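Local coordinates for protein trans-2-enoyl-CoA reductase [NADH] (Treponema denticola ATCC 35405, PDB 4GGO) that catalyses the NADH-dependent reduction of the carbon-carbon double bond of trans-2-enoyl-CoA substrates such as crotonyl-CoA in bacterial fatty acid synthesis, at residues Asp370-Gly373 against Tyr374-Asp377. Numbering follows the deposited sequence.
Sequences DLAG and YRHD
Leu-371 O takes the backbone N of Arg-375 at 2.9 Å, N-H...O angle 162°, and the arginine side chain then folds back over the same carbonyl: Arg-375 CG passes 3.2 Å from Leu-371 O. A bend at chi3 (-62°) turns the guanidinium back along the first turn, where one face lies over Leu-371 O and Ala-372 CA, both nearer its margin than its centre. Arg-375 NH2 rests 3.6 Å from Ala-372 CB, and Arg-375 NH1 lies 3.7 Å from Leu-371 CB. Both nitrogens are bonded elsewhere, NH2 in a salt bridge with Glu-366 and NH1 in a hydrogen bond to Pro-180 O. These residues form the N-terminal turns of helix 371-380, with Asp-370 as its N-cap: Asp-370 OD1 accepts Gly-373 N at 2.8 Å, the N-H approaching well out of the carboxylate plane, while OD2 forms a salt bridge with Lys-303 on helix 291-305. Asp-370 O starts the i to i+4 series by accepting Tyr-374 N at 3.0 Å, and Gly-373 O accepts Asp-377 N at 3.1 Å. The ring of Tyr-374 leads away from the first turn toward Pro-292 and Val-281, an NAD(+)-binding residue, its CG set opposite the backbone N (chi1 -164°).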
loop_
_atom_site.group_PDB
_atom_site.type_symbol
_atom_site.label_atom_id
_atom_site.label_comp_id
_atom_site.label_asym_id
_atom_site.label_seq_id
_atom_site.Cartn_x
_atom_site.Cartn_y
_atom_site.Cartn_z
ATOM N N ASP A 370 -14.601 -10.668 11.574
ATOM C CA ASP A 370 -13.473 -10.161 12.340
ATOM C C ASP A 370 -13.512 -8.639 12.416
ATOM O O ASP A 370 -12.636 -7.956 11.880
ATOM C CB ASP A 370 -12.150 -10.630 11.727
ATOM C CG ASP A 370 -10.961 -10.362 12.630
ATOM O OD1 ASP A 370 -11.174 -10.127 13.839
ATOM O OD2 ASP A 370 -9.814 -10.393 12.132
ATOM N N LEU A 371 -14.537 -8.114 13.080
ATOM C CA LEU A 371 -14.647 -6.678 13.296
ATOM C C LEU A 371 -13.515 -6.203 14.199
ATOM O O LEU A 371 -13.052 -5.071 14.082
ATOM C CB LEU A 371 -16.002 -6.323 13.910
ATOM C CG LEU A 371 -17.230 -6.560 13.028
ATOM C CD1 LEU A 371 -18.489 -6.057 13.716
ATOM C CD2 LEU A 371 -17.054 -5.898 11.670
ATOM N N ALA A 372 -13.076 -7.080 15.094
ATOM C CA ALA A 372 -11.958 -6.783 15.982
ATOM C C ALA A 372 -10.673 -6.580 15.186
ATOM O O ALA A 372 -9.927 -5.631 15.426
ATOM C CB ALA A 372 -11.780 -7.897 17.003
ATOM N N GLY A 373 -10.421 -7.478 14.239
ATOM C CA GLY A 373 -9.262 -7.370 13.374
ATOM C C GLY A 373 -9.319 -6.124 12.508
ATOM O O GLY A 373 -8.296 -5.493 12.244
ATOM N N TYR A 374 -10.522 -5.770 12.068
ATOM C CA TYR A 374 -10.719 -4.583 11.243
ATOM C C TYR A 374 -10.395 -3.324 12.039
ATOM O O TYR A 374 -9.701 -2.433 11.547
ATOM C CB TYR A 374 -12.157 -4.521 10.723
ATOM C CG TYR A 374 -12.363 -3.567 9.565
ATOM C CD1 TYR A 374 -12.378 -2.192 9.763
ATOM C CD2 TYR A 374 -12.557 -4.042 8.274
ATOM C CE1 TYR A 374 -12.570 -1.317 8.712
ATOM C CE2 TYR A 374 -12.751 -3.175 7.213
ATOM C CZ TYR A 374 -12.757 -1.813 7.439
ATOM O OH TYR A 374 -12.950 -0.942 6.391
ATOM N N ARG A 375 -10.909 -3.251 13.265
ATOM C CA ARG A 375 -10.653 -2.105 14.135
ATOM C C ARG A 375 -9.161 -1.942 14.394
ATOM O O ARG A 375 -8.641 -0.826 14.403
ATOM C CB ARG A 375 -11.397 -2.248 15.466
ATOM C CG ARG A 375 -12.907 -2.106 15.365
ATOM C CD ARG A 375 -13.544 -2.014 16.744
ATOM N NE ARG A 375 -13.310 -3.212 17.546
ATOM C CZ ARG A 375 -14.131 -4.255 17.585
ATOM N NH1 ARG A 375 -15.243 -4.253 16.863
ATOM N NH2 ARG A 375 -13.841 -5.302 18.345
ATOM N N HIS A 376 -8.477 -3.062 14.601
ATOM C CA HIS A 376 -7.044 -3.041 14.863
ATOM C C HIS A 376 -6.259 -2.492 13.677
ATOM O O HIS A 376 -5.407 -1.624 13.844
ATOM C CB HIS A 376 -6.532 -4.437 15.222
ATOM C CG HIS A 376 -5.051 -4.497 15.430
ATOM N ND1 HIS A 376 -4.430 -3.936 16.525
ATOM C CD2 HIS A 376 -4.065 -5.035 14.673
ATOM C CE1 HIS A 376 -3.128 -4.134 16.440
ATOM N NE2 HIS A 376 -2.878 -4.797 15.325
ATOM N N ASP A 377 -6.549 -3.002 12.483
ATOM C CA ASP A 377 -5.851 -2.559 11.279
ATOM C C ASP A 377 -6.088 -1.080 10.999
ATOM O O ASP A 377 -5.171 -0.357 10.608
ATOM C CB ASP A 377 -6.260 -3.400 10.069
ATOM C CG ASP A 377 -5.704 -4.808 10.124
ATOM O OD1 ASP A 377 -4.815 -5.062 10.965
ATOM O OD2 ASP A 377 -6.146 -5.658 9.323
#